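Local coordinates for K Homology domain-containing protein (Aeropyrum pernix, PDB 1TUA) that is of unknown function, though its tandem K Homology domains, folded into a four-layer alpha-beta sandwich, suggest that it binds RNA, at residues V8-E13 and S44-E49; T33-T38 and V58-A63; L72-E77 and E137-G142; I88-D93 and R146-K151; M2-Y7 and V48-E53. All coordinates share one frame; numbering follows the deposited sequence.

Interaction 1: residues V8-E13 and S44-E49; sequences VKVKPE and SMVIVE
Ser-44 and Val-10 hold each other by two hydrogen bonds at the end of an antiparallel ladder. Val-10 N donates to Ser-44 O over 3.0 Å, and Ser-44 OG donates to Val-10 O over 2.7 Å. That carbonyl oxygen takes a second donor, Lys-9 NZ at 2.8 Å, and the two come in from opposite faces of the carbonyl plane, each well out of it. The lysine reaches it because its chain bends at chi2 (64°) and chi4 (60°), curling the ammonium round to the carbonyl of the next residue, Val-10, and to a weak bond with Ser-44 O. Two residues along, Val-8 and Val-46 form a hydrogen-bonded pair, with Val-8 N to Val-46 O at 2.7 Å. Between these rungs, Lys-9 and Met-45 are a non-hydrogen-bonded pair whose side chains cross at roughly a right angle, and Met-45 SD lies 3.6 Å from Val-8 O. Ser-44, with positive phi, and Met-45 form a G1 beta bulge against strand 35-40. Val-10 CG2 meets Val-46 CG2 at 3.8 Å on the other face. There Val-8 and Val-10 rest on Val-67 of helix 57-72, Val-10 and Ser-44 touch Leu-15 of helix 15-19, and Val-46 leans on Ile-37 of strand 35-40.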
# COMPACT_ATOMS: atom_id res chain seq x y z
N VAL A 8 1.89 -14.28 6.27
CA VAL A 8 1.92 -13.41 5.11
C VAL A 8 2.76 -14.04 4.00
O VAL A 8 3.96 -14.25 4.17
CB VAL A 8 2.53 -12.03 5.47
CG1 VAL A 8 2.52 -11.11 4.26
CG2 VAL A 8 1.77 -11.42 6.63
N LYS A 9 2.11 -14.37 2.89
CA LYS A 9 2.82 -14.96 1.76
C LYS A 9 3.59 -13.83 1.09
O LYS A 9 3.02 -12.79 0.79
CB LYS A 9 1.84 -15.58 0.76
CG LYS A 9 2.52 -16.25 -0.44
CD LYS A 9 3.37 -17.44 -0.02
CE LYS A 9 4.19 -17.99 -1.18
NZ LYS A 9 5.12 -16.96 -1.72
N VAL A 10 4.88 -14.03 0.87
CA VAL A 10 5.69 -12.99 0.24
C VAL A 10 6.18 -13.45 -1.14
O VAL A 10 6.54 -14.61 -1.32
CB VAL A 10 6.91 -12.63 1.13
CG1 VAL A 10 7.84 -11.67 0.41
CG2 VAL A 10 6.42 -12.02 2.45
N LYS A 11 6.16 -12.54 -2.11
CA LYS A 11 6.64 -12.87 -3.45
C LYS A 11 8.09 -13.30 -3.26
O LYS A 11 8.87 -12.59 -2.62
CB LYS A 11 6.56 -11.66 -4.37
CG LYS A 11 5.13 -11.15 -4.62
CD LYS A 11 5.11 -10.01 -5.65
CE LYS A 11 3.72 -9.35 -5.78
NZ LYS A 11 2.68 -10.26 -6.35
N PRO A 12 8.47 -14.47 -3.78
CA PRO A 12 9.86 -14.94 -3.63
C PRO A 12 10.92 -13.89 -3.94
O PRO A 12 11.92 -13.78 -3.23
CB PRO A 12 9.91 -16.14 -4.59
CG PRO A 12 8.52 -16.67 -4.54
CD PRO A 12 7.68 -15.41 -4.60
N GLU A 13 10.70 -13.12 -5.00
CA GLU A 13 11.64 -12.09 -5.43
C GLU A 13 11.71 -10.89 -4.47
O GLU A 13 12.53 -9.99 -4.66
CB GLU A 13 11.28 -11.60 -6.84
CG GLU A 13 9.91 -10.93 -6.95
CD GLU A 13 8.78 -11.88 -7.36
OE1 GLU A 13 8.75 -13.04 -6.88
OE2 GLU A 13 7.93 -11.46 -8.16
N SER A 44 8.67 -19.16 1.25
CA SER A 44 8.53 -17.71 1.08
C SER A 44 7.28 -17.23 1.81
O SER A 44 6.40 -16.57 1.24
CB SER A 44 8.45 -17.36 -0.41
OG SER A 44 8.73 -15.99 -0.61
N MET A 45 7.22 -17.59 3.09
CA MET A 45 6.10 -17.26 3.95
C MET A 45 6.67 -16.61 5.21
O MET A 45 7.73 -17.02 5.71
CB MET A 45 5.35 -18.54 4.31
CG MET A 45 4.15 -18.38 5.23
SD MET A 45 2.73 -17.65 4.41
CE MET A 45 2.07 -19.09 3.53
N VAL A 46 5.99 -15.60 5.71
CA VAL A 46 6.43 -14.91 6.91
C VAL A 46 5.33 -15.06 7.96
O VAL A 46 4.14 -15.05 7.64
CB VAL A 46 6.68 -13.41 6.59
CG1 VAL A 46 6.86 -12.61 7.87
CG2 VAL A 46 7.94 -13.29 5.70
N ILE A 47 5.72 -15.26 9.22
CA ILE A 47 4.74 -15.39 10.29
C ILE A 47 4.98 -14.27 11.30
O ILE A 47 6.09 -14.09 11.79
CB ILE A 47 4.87 -16.75 11.02
CG1 ILE A 47 4.81 -17.88 10.00
CG2 ILE A 47 3.75 -16.89 12.05
CD1 ILE A 47 5.04 -19.25 10.60
N VAL A 48 3.93 -13.51 11.59
CA VAL A 48 4.02 -12.40 12.53
C VAL A 48 3.28 -12.78 13.81
O VAL A 48 2.12 -13.19 13.76
CB VAL A 48 3.37 -11.12 11.94
CG1 VAL A 48 3.58 -9.96 12.89
CG2 VAL A 48 3.98 -10.81 10.57
N GLU A 49 3.96 -12.67 14.95
CA GLU A 49 3.38 -13.00 16.24
C GLU A 49 3.69 -11.90 17.25
O GLU A 49 4.66 -11.17 17.10
CB GLU A 49 3.98 -14.28 16.82
CG GLU A 49 3.99 -15.49 15.93
CD GLU A 49 4.74 -16.62 16.59
OE1 GLU A 49 5.87 -16.37 17.08
OE2 GLU A 49 4.22 -17.76 16.63

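Interaction 2: residues T33-T38 and V58-A63; sequences TGTVIT and VNLMKA
Thr-33 and Thr-35 meet Asn-59 and Ala-63 where, in this KH fold, helix 57-72 lies across one face of the three-stranded sheet. The axes of strand 35-38 and helix 58-63 are 9.5 Å apart at closest approach and run in broadly similar directions, 33° apart. One polar bond joins the two segments: Asn-59 ND2 donates to Thr-33 O over 2.9 Å. The oxygen lies close to the amide plane of Asn-59, while the donor sits above the carbonyl plane. This ties the end of helix 24-33 to helix 57-72 just before Gly-34, with positive phi, leaves the helix ahead of strand 35-40. A second bond joins the two threonines. Thr-35 OG1 donates to Thr-33 OG1 over 2.8 Å, and Thr-33 OG1 in turn is bonded to Ile-29 O, so the buried hydroxyls form a short relay. Both hydroxyls stand between backbone N and carbonyl carbon (chi1 58° in each), which turns them toward each other and over Ala-63 CB. Packing makes up the rest: Thr-35 CG2 approaches Leu-60 CD1 at 4.1 Å, the two side chains slanting across one another. Ala-63 CB lies 3.8 Å from Thr-33 OG1 and 3.9 Å from Thr-35 OG1.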
# COMPACT_ATOMS: atom_id res chain seq x y z
N THR A 33 6.97 -2.52 16.67
CA THR A 33 5.64 -3.08 16.97
C THR A 33 5.57 -4.07 18.13
O THR A 33 4.48 -4.39 18.61
CB THR A 33 5.06 -3.78 15.73
OG1 THR A 33 5.96 -4.81 15.30
CG2 THR A 33 4.85 -2.77 14.59
N GLY A 34 6.72 -4.57 18.59
CA GLY A 34 6.70 -5.53 19.68
C GLY A 34 6.24 -6.90 19.20
O GLY A 34 5.56 -7.64 19.91
N THR A 35 6.63 -7.23 17.97
CA THR A 35 6.26 -8.51 17.39
C THR A 35 7.50 -9.35 17.14
O THR A 35 8.63 -8.87 17.26
CB THR A 35 5.52 -8.33 16.04
OG1 THR A 35 6.35 -7.59 15.13
CG2 THR A 35 4.19 -7.61 16.25
N VAL A 36 7.27 -10.62 16.80
CA VAL A 36 8.33 -11.54 16.47
C VAL A 36 7.97 -12.04 15.07
O VAL A 36 6.87 -12.56 14.84
CB VAL A 36 8.40 -12.72 17.45
CG1 VAL A 36 9.50 -13.68 17.02
CG2 VAL A 36 8.65 -12.19 18.86
N ILE A 37 8.89 -11.87 14.14
CA ILE A 37 8.65 -12.27 12.77
C ILE A 37 9.58 -13.42 12.39
O ILE A 37 10.80 -13.32 12.50
CB ILE A 37 8.88 -11.09 11.82
CG1 ILE A 37 7.94 -9.95 12.18
CG2 ILE A 37 8.66 -11.51 10.38
CD1 ILE A 37 8.14 -8.68 11.36
N THR A 38 8.99 -14.52 11.94
CA THR A 38 9.76 -15.68 11.54
C THR A 38 9.58 -15.88 10.04
O THR A 38 8.48 -15.73 9.49
CB THR A 38 9.31 -16.93 12.30
OG1 THR A 38 7.92 -17.17 12.04
CG2 THR A 38 9.50 -16.74 13.80
N VAL A 58 -3.74 -4.16 16.76
CA VAL A 58 -3.28 -3.16 15.80
C VAL A 58 -1.77 -3.26 15.54
O VAL A 58 -1.32 -3.06 14.42
CB VAL A 58 -3.66 -1.73 16.26
CG1 VAL A 58 -2.95 -1.39 17.56
CG2 VAL A 58 -3.32 -0.72 15.17
N ASN A 59 -0.99 -3.57 16.58
CA ASN A 59 0.46 -3.70 16.42
C ASN A 59 0.80 -4.88 15.54
O ASN A 59 1.66 -4.79 14.67
CB ASN A 59 1.13 -3.88 17.78
CG ASN A 59 1.28 -2.58 18.53
OD1 ASN A 59 0.40 -1.72 18.49
ND2 ASN A 59 2.40 -2.42 19.24
N LEU A 60 0.10 -5.99 15.78
CA LEU A 60 0.31 -7.22 15.02
C LEU A 60 -0.14 -7.05 13.56
O LEU A 60 0.58 -7.40 12.62
CB LEU A 60 -0.48 -8.36 15.67
CG LEU A 60 -0.22 -9.76 15.12
CD1 LEU A 60 1.17 -10.23 15.53
CD2 LEU A 60 -1.27 -10.71 15.66
N MET A 61 -1.33 -6.49 13.40
CA MET A 61 -1.90 -6.26 12.08
C MET A 61 -1.06 -5.29 11.24
O MET A 61 -0.80 -5.55 10.06
CB MET A 61 -3.35 -5.78 12.23
CG MET A 61 -4.27 -6.86 12.83
SD MET A 61 -5.93 -6.31 13.34
CE MET A 61 -6.63 -5.94 11.79
N LYS A 62 -0.63 -4.17 11.82
CA LYS A 62 0.18 -3.22 11.05
C LYS A 62 1.54 -3.80 10.69
O LYS A 62 2.08 -3.52 9.62
CB LYS A 62 0.33 -1.91 11.82
CG LYS A 62 -0.94 -1.08 11.85
CD LYS A 62 -0.73 0.28 12.51
CE LYS A 62 -1.94 1.19 12.30
NZ LYS A 62 -2.13 1.57 10.87
N ALA A 63 2.11 -4.61 11.58
CA ALA A 63 3.39 -5.25 11.31
C ALA A 63 3.22 -6.12 10.05
O ALA A 63 4.07 -6.13 9.16
CB ALA A 63 3.82 -6.12 12.49

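Interaction 3: residues L72-E77 and E137-G142; sequences LGFPPE and EVAIIG
A helix end closed by a Schellman motif delivers Leu-72 and Phe-74 onto Ala-139, Ile-141 and Glu-137 of strand 137-141. Gly-73, with positive phi, is the first residue to leave the helix; Leu-72 before it and Phe-74 after it both point toward the sheet. Phe-74 and Leu-72 share the contact on the helix-end side. The CG of Phe-74 stands beside the backbone N and anti to the carbonyl carbon (chi1 -84°), which swings the ring toward the strand. Ile-141 CD1 sits over one face of that ring, 3.8 Å from the centroid of Phe-74 and 18° off the normal, a CH-pi contact displaced toward the rim. Next to it, Phe-74 CE2 presses on Ala-139 CB at 3.5 Å, and CZ of the same ring approaches Ala-139 O obliquely. Leu-72 straddles the neighbouring positions: its CD1 branch lies 4.0 Å from Ala-139 CB, while CD2 touches the carboxylate of Glu-137, 3.7 Å from OE1, with the two side chains crossing at about a right angle. The charge of that carboxylate is met by Lys-11 in a salt bridge. A water lies between the backbones, 2.7 Å from Leu-72 O and 2.9 Å from Glu-137 O. Leu-72 also touches Leu-89 and Val-91 of strand 87-93, and Phe-74 reaches Tyr-130 and Asn-132 of strand 130-133. The whole is an interface between layers of an alpha-beta sandwich, a capped helix terminus seated across all three strands of a KH sheet.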
# COMPACT_ATOMS: atom_id res chain seq x y z
N LEU A 72 4.58 -6.40 -2.05
CA LEU A 72 3.94 -5.80 -3.22
C LEU A 72 4.85 -4.91 -4.05
O LEU A 72 4.53 -4.58 -5.20
CB LEU A 72 2.70 -5.01 -2.78
CG LEU A 72 1.51 -5.89 -2.37
CD1 LEU A 72 0.47 -5.04 -1.67
CD2 LEU A 72 0.93 -6.57 -3.60
N GLY A 73 5.99 -4.51 -3.49
CA GLY A 73 6.91 -3.69 -4.25
C GLY A 73 7.44 -2.43 -3.58
O GLY A 73 8.42 -1.85 -4.05
N PHE A 74 6.79 -1.99 -2.51
CA PHE A 74 7.22 -0.79 -1.80
C PHE A 74 8.55 -1.00 -1.08
O PHE A 74 8.78 -2.05 -0.50
CB PHE A 74 6.21 -0.39 -0.72
CG PHE A 74 5.06 0.44 -1.22
CD1 PHE A 74 5.27 1.73 -1.71
CD2 PHE A 74 3.76 -0.04 -1.15
CE1 PHE A 74 4.20 2.52 -2.12
CE2 PHE A 74 2.68 0.74 -1.56
CZ PHE A 74 2.90 2.03 -2.04
N PRO A 75 9.45 -0.01 -1.14
CA PRO A 75 10.71 -0.20 -0.42
C PRO A 75 10.33 -0.08 1.06
O PRO A 75 9.34 0.58 1.41
CB PRO A 75 11.56 0.99 -0.90
CG PRO A 75 10.54 2.02 -1.30
CD PRO A 75 9.50 1.18 -2.00
N PRO A 76 11.09 -0.73 1.96
CA PRO A 76 10.77 -0.67 3.39
C PRO A 76 10.46 0.73 3.93
O PRO A 76 9.49 0.92 4.66
CB PRO A 76 12.00 -1.27 4.04
CG PRO A 76 12.38 -2.33 3.05
CD PRO A 76 12.25 -1.62 1.72
N GLU A 77 11.28 1.71 3.56
CA GLU A 77 11.11 3.07 4.03
C GLU A 77 9.71 3.61 3.77
O GLU A 77 9.16 4.34 4.60
CB GLU A 77 12.15 3.99 3.38
CG GLU A 77 13.61 3.71 3.76
CD GLU A 77 14.17 2.42 3.15
OE1 GLU A 77 13.69 1.98 2.08
OE2 GLU A 77 15.12 1.86 3.74
N GLU A 137 -0.02 -5.44 -9.81
CA GLU A 137 -0.74 -4.90 -8.66
C GLU A 137 -0.28 -3.48 -8.36
O GLU A 137 0.92 -3.22 -8.31
CB GLU A 137 -0.51 -5.77 -7.42
CG GLU A 137 -1.19 -7.13 -7.49
CD GLU A 137 -0.51 -8.17 -6.62
OE1 GLU A 137 0.70 -8.41 -6.81
OE2 GLU A 137 -1.20 -8.76 -5.76
N VAL A 138 -1.23 -2.56 -8.18
CA VAL A 138 -0.89 -1.19 -7.83
C VAL A 138 -1.26 -1.02 -6.36
O VAL A 138 -2.44 -1.06 -6.00
CB VAL A 138 -1.65 -0.16 -8.65
CG1 VAL A 138 -1.23 1.24 -8.23
CG2 VAL A 138 -1.37 -0.38 -10.13
N ALA A 139 -0.24 -0.87 -5.51
CA ALA A 139 -0.44 -0.73 -4.07
C ALA A 139 -0.47 0.74 -3.67
O ALA A 139 0.32 1.55 -4.17
CB ALA A 139 0.67 -1.46 -3.33
N ILE A 140 -1.36 1.07 -2.74
CA ILE A 140 -1.55 2.44 -2.28
C ILE A 140 -1.54 2.53 -0.76
O ILE A 140 -2.20 1.74 -0.09
CB ILE A 140 -2.91 2.98 -2.77
CG1 ILE A 140 -3.02 2.84 -4.29
CG2 ILE A 140 -3.11 4.42 -2.31
CD1 ILE A 140 -4.45 2.90 -4.81
N ILE A 141 -0.81 3.50 -0.23
CA ILE A 141 -0.75 3.72 1.21
C ILE A 141 -1.21 5.14 1.52
O ILE A 141 -0.67 6.10 0.96
CB ILE A 141 0.68 3.55 1.78
CG1 ILE A 141 1.18 2.11 1.57
CG2 ILE A 141 0.69 3.92 3.26
CD1 ILE A 141 2.67 1.93 1.81
N GLY A 142 -2.20 5.27 2.40
CA GLY A 142 -2.71 6.58 2.79
C GLY A 142 -3.86 6.40 3.76
O GLY A 142 -4.18 5.27 4.12
O HOH W 1 2.70 -2.83 -6.08

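Interaction 4: residues I88-D93 and R146-K151; sequences ILVVVD and RAMAAK
Val-90 is the bump on which the helix settles, standing between Ala-147, Met-148 and Lys-151. Its two methyls part the work. Val-90 CG2 fits against the small Ala-147 CB at 3.9 Å, with Met-148 SD at the side, 4.2 Å from the same methyl. Val-90 CG1 meets the lysine, 3.5 Å from Lys-151 CD, the two side chains crossing at about a right angle. With chi1 at 177°, Lys-151 sends its methylenes out in an extended run that bends only at chi4, so the chain lies over the strand and drops into the groove between alternate valines. On the far side of that groove Val-92 CG2 touches Lys-151 CG at 3.6 Å. At the other end, Ile-88 CG1 closes on Ala-147 CB. The small alanine side chain is consistent with the close approach of the helix, its axis 8.8 Å from that of the strand and only 12° from running parallel to it. Leu-89 and Val-91 turn to the other face, against helix 57-72, so this KH strand is sandwiched between helices. Lys-151 NZ comes within 3.2 Å of Val-91 O, yet at a poor angle for a bond. The chemistry is thus almost wholly apolar: the lysine contributes as a hydrocarbon arm, and adhesion rests on shape and dispersion.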
# COMPACT_ATOMS: atom_id res chain seq x y z
N ILE A 88 -3.59 3.11 5.83
CA ILE A 88 -3.97 1.76 5.41
C ILE A 88 -3.36 1.42 4.05
O ILE A 88 -2.84 2.27 3.33
CB ILE A 88 -5.52 1.61 5.30
CG1 ILE A 88 -6.05 2.50 4.18
CG2 ILE A 88 -6.18 1.96 6.63
CD1 ILE A 88 -7.49 2.23 3.82
N LEU A 89 -3.44 0.14 3.70
CA LEU A 89 -2.92 -0.35 2.44
C LEU A 89 -4.08 -0.81 1.56
O LEU A 89 -4.89 -1.64 1.98
CB LEU A 89 -1.97 -1.52 2.69
CG LEU A 89 -1.46 -2.28 1.46
CD1 LEU A 89 -0.58 -1.38 0.61
CD2 LEU A 89 -0.67 -3.50 1.94
N VAL A 90 -4.17 -0.25 0.36
CA VAL A 90 -5.21 -0.62 -0.59
C VAL A 90 -4.51 -1.10 -1.83
O VAL A 90 -3.50 -0.53 -2.24
CB VAL A 90 -6.10 0.57 -0.94
CG1 VAL A 90 -7.04 0.20 -2.09
CG2 VAL A 90 -6.90 0.99 0.29
N VAL A 91 -5.04 -2.15 -2.45
CA VAL A 91 -4.41 -2.70 -3.64
C VAL A 91 -5.37 -2.82 -4.81
O VAL A 91 -6.52 -3.23 -4.63
CB VAL A 91 -3.82 -4.11 -3.37
CG1 VAL A 91 -3.20 -4.67 -4.64
CG2 VAL A 91 -2.78 -4.03 -2.26
N VAL A 92 -4.89 -2.45 -5.99
CA VAL A 92 -5.68 -2.57 -7.21
C VAL A 92 -5.02 -3.67 -8.03
O VAL A 92 -3.87 -3.54 -8.45
CB VAL A 92 -5.66 -1.26 -8.02
CG1 VAL A 92 -6.34 -1.47 -9.36
CG2 VAL A 92 -6.38 -0.17 -7.25
N ASP A 93 -5.73 -4.78 -8.22
CA ASP A 93 -5.18 -5.88 -9.00
C ASP A 93 -5.59 -5.63 -10.45
O ASP A 93 -6.76 -5.78 -10.81
CB ASP A 93 -5.75 -7.22 -8.53
CG ASP A 93 -5.02 -8.41 -9.15
OD1 ASP A 93 -4.85 -8.43 -10.39
OD2 ASP A 93 -4.60 -9.31 -8.40
N ARG A 146 -8.37 9.12 1.31
CA ARG A 146 -7.37 9.45 0.30
C ARG A 146 -6.93 8.21 -0.48
O ARG A 146 -6.78 8.26 -1.70
CB ARG A 146 -6.17 10.14 0.95
CG ARG A 146 -6.51 11.54 1.44
CD ARG A 146 -5.34 12.19 2.18
NE ARG A 146 -5.61 13.60 2.43
CZ ARG A 146 -6.57 14.05 3.24
NH1 ARG A 146 -7.36 13.20 3.88
NH2 ARG A 146 -6.75 15.36 3.38
N ALA A 147 -6.73 7.09 0.22
CA ALA A 147 -6.34 5.85 -0.45
C ALA A 147 -7.46 5.39 -1.39
O ALA A 147 -7.20 4.91 -2.49
CB ALA A 147 -6.02 4.77 0.59
N MET A 148 -8.71 5.54 -0.95
CA MET A 148 -9.83 5.13 -1.78
C MET A 148 -9.98 6.06 -2.99
O MET A 148 -10.37 5.63 -4.07
CB MET A 148 -11.13 5.08 -0.97
CG MET A 148 -11.19 3.93 0.06
SD MET A 148 -10.79 2.28 -0.63
CE MET A 148 -12.19 2.03 -1.69
N ALA A 149 -9.64 7.34 -2.81
CA ALA A 149 -9.71 8.30 -3.91
C ALA A 149 -8.67 7.92 -4.97
O ALA A 149 -8.96 7.89 -6.17
CB ALA A 149 -9.44 9.71 -3.40
N ALA A 150 -7.46 7.61 -4.51
CA ALA A 150 -6.37 7.21 -5.41
C ALA A 150 -6.73 5.91 -6.14
O ALA A 150 -6.46 5.75 -7.33
CB ALA A 150 -5.09 7.03 -4.60
N LYS A 151 -7.33 4.97 -5.41
CA LYS A 151 -7.72 3.68 -5.97
C LYS A 151 -8.66 3.90 -7.15
O LYS A 151 -8.49 3.30 -8.22
CB LYS A 151 -8.42 2.85 -4.90
CG LYS A 151 -8.95 1.50 -5.37
CD LYS A 151 -9.76 0.83 -4.27
CE LYS A 151 -10.29 -0.53 -4.68
NZ LYS A 151 -9.22 -1.58 -4.70

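Interaction 5: residues M2-Y7 and V48-E53; sequences MKPRIY and VEPEAE
Chi1 is -66° in Arg-5 and -52° in Glu-49, which puts each CG anti to its carbonyl carbon, and both chains then run out extended, side by side and pointing the same way. They lie at the end of the strand pair 6-9/45-50 in a KH sheet of order 1-3-2, where the two strands run antiparallel. Arg-5 NE donates to Glu-49 OE2 over 2.7 Å in a salt bridge that is bent (137° at the hydrogen) and uses the anti lone pair of the oxygen; the acceptor lies tilted from the guanidinium plane. One face of that guanidinium is covered by Lys-3 CG, centred 3.4 Å above it, and Arg-5 NH2 also bonds to Ala-1 O. Beneath, Ile-6 and Val-48 make a hydrogen-bonded pair: Ile-6 N to Val-48 O at 3.0 Å and Val-48 N to Ile-6 O at 2.9 Å. Arg-5 CA adds a CH...O contact to Val-48 O. Ile-6 and Val-48 both turn to helix 57-72, touching Ala-64 and Leu-60 respectively. Past this rung the prolines Pro-4 and Pro-50 cross at about a right angle. Water extends the polar patch: one molecule accepts from Arg-5 NH2 at 3.0 Å and donates to Glu-49 OE2 at 2.8 Å.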
# COMPACT_ATOMS: atom_id res chain seq x y z
N MET A 2 -1.06 -21.46 21.95
CA MET A 2 -1.94 -20.71 21.05
C MET A 2 -1.73 -19.22 21.25
O MET A 2 -1.62 -18.73 22.37
CB MET A 2 -3.41 -21.04 21.33
CG MET A 2 -4.44 -20.16 20.56
SD MET A 2 -4.33 -20.20 18.74
CE MET A 2 -5.08 -21.82 18.37
N LYS A 3 -1.67 -18.49 20.14
CA LYS A 3 -1.51 -17.04 20.16
C LYS A 3 -1.89 -16.52 18.79
O LYS A 3 -2.01 -17.29 17.83
CB LYS A 3 -0.06 -16.66 20.48
CG LYS A 3 0.94 -17.09 19.43
CD LYS A 3 2.38 -16.75 19.84
CE LYS A 3 2.81 -17.57 21.04
NZ LYS A 3 4.26 -17.38 21.33
N PRO A 4 -2.12 -15.20 18.67
CA PRO A 4 -2.48 -14.68 17.35
C PRO A 4 -1.26 -14.84 16.46
O PRO A 4 -0.12 -14.59 16.88
CB PRO A 4 -2.79 -13.21 17.63
CG PRO A 4 -3.24 -13.21 19.08
CD PRO A 4 -2.26 -14.17 19.71
N ARG A 5 -1.48 -15.29 15.23
CA ARG A 5 -0.40 -15.47 14.28
C ARG A 5 -0.94 -15.06 12.93
O ARG A 5 -2.01 -15.53 12.52
CB ARG A 5 0.05 -16.94 14.21
CG ARG A 5 0.70 -17.46 15.47
CD ARG A 5 1.31 -18.84 15.23
NE ARG A 5 2.07 -19.31 16.39
CZ ARG A 5 1.53 -19.90 17.45
NH1 ARG A 5 0.21 -20.11 17.51
NH2 ARG A 5 2.30 -20.26 18.47
N ILE A 6 -0.23 -14.18 12.25
CA ILE A 6 -0.65 -13.75 10.92
C ILE A 6 0.39 -14.22 9.91
O ILE A 6 1.55 -13.81 9.96
CB ILE A 6 -0.81 -12.21 10.85
CG1 ILE A 6 -1.88 -11.76 11.85
CG2 ILE A 6 -1.19 -11.79 9.43
CD1 ILE A 6 -2.20 -10.27 11.80
N TYR A 7 -0.04 -15.10 9.02
CA TYR A 7 0.83 -15.63 7.98
C TYR A 7 0.74 -14.71 6.77
O TYR A 7 -0.35 -14.37 6.31
CB TYR A 7 0.38 -17.03 7.58
CG TYR A 7 0.67 -18.07 8.63
CD1 TYR A 7 1.70 -18.99 8.47
CD2 TYR A 7 -0.08 -18.12 9.81
CE1 TYR A 7 1.98 -19.94 9.45
CE2 TYR A 7 0.20 -19.07 10.80
CZ TYR A 7 1.23 -19.98 10.61
OH TYR A 7 1.52 -20.91 11.58
N VAL A 48 3.93 -13.51 11.59
CA VAL A 48 4.02 -12.40 12.53
C VAL A 48 3.28 -12.78 13.81
O VAL A 48 2.12 -13.19 13.76
CB VAL A 48 3.37 -11.12 11.94
CG1 VAL A 48 3.58 -9.96 12.89
CG2 VAL A 48 3.98 -10.81 10.57
N GLU A 49 3.96 -12.67 14.95
CA GLU A 49 3.38 -13.00 16.24
C GLU A 49 3.69 -11.90 17.25
O GLU A 49 4.66 -11.17 17.10
CB GLU A 49 3.98 -14.28 16.82
CG GLU A 49 3.99 -15.49 15.93
CD GLU A 49 4.74 -16.62 16.59
OE1 GLU A 49 5.87 -16.37 17.08
OE2 GLU A 49 4.22 -17.76 16.63
N PRO A 50 2.86 -11.78 18.30
CA PRO A 50 3.12 -10.75 19.31
C PRO A 50 4.23 -11.30 20.22
O PRO A 50 4.35 -12.52 20.38
CB PRO A 50 1.78 -10.63 20.03
CG PRO A 50 1.25 -12.04 19.97
CD PRO A 50 1.58 -12.46 18.55
N GLU A 51 5.05 -10.43 20.80
CA GLU A 51 6.11 -10.89 21.69
C GLU A 51 5.54 -11.25 23.06
O GLU A 51 6.16 -12.02 23.81
CB GLU A 51 7.21 -9.83 21.83
CG GLU A 51 6.76 -8.54 22.51
CD GLU A 51 7.85 -7.48 22.55
OE1 GLU A 51 8.81 -7.56 21.75
OE2 GLU A 51 7.74 -6.55 23.37
N ALA A 52 4.37 -10.70 23.38
CA ALA A 52 3.68 -10.94 24.66
C ALA A 52 2.17 -10.89 24.40
O ALA A 52 1.73 -10.25 23.45
CB ALA A 52 4.08 -9.87 25.68
N GLU A 53 1.37 -11.54 25.25
CA GLU A 53 -0.09 -11.57 25.04
C GLU A 53 -0.77 -10.21 25.02
O GLU A 53 -1.78 -10.03 24.33
CB GLU A 53 -0.80 -12.45 26.08
CG GLU A 53 -2.27 -12.70 25.71
CD GLU A 53 -3.05 -13.45 26.78
OE1 GLU A 53 -2.48 -14.38 27.39
OE2 GLU A 53 -4.23 -13.12 27.00
O HOH W 2 5.16 -19.29 18.77
O HOH W 3 5.81 -14.75 20.29

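How the interactions relate
Interactions 1, 2 and 5 all belong to the first KH sheet and the helix on it. Interactions 1 and 5 are successive parts of one strand pair and share Val-48 and Glu-49. Interactions 2 and 5, with centres about 8 Å apart, meet through strands 35-40 and 45-50, where Val-36 N lies 2.7 Å from Glu-49 O. Interactions 3 and 4 take opposite faces of the second sheet, centres about 10 Å apart. Helix 57-72 bridges the two groups, taking part in interaction 2 near its start and interaction 3 at its end. A salt bridge, Lys-11 NZ to Glu-137 OE1 at 2.7 Å, links interactions 1 and 3 directly, whereas 4 and 5 stand farthest apart, about 27 Å between centres.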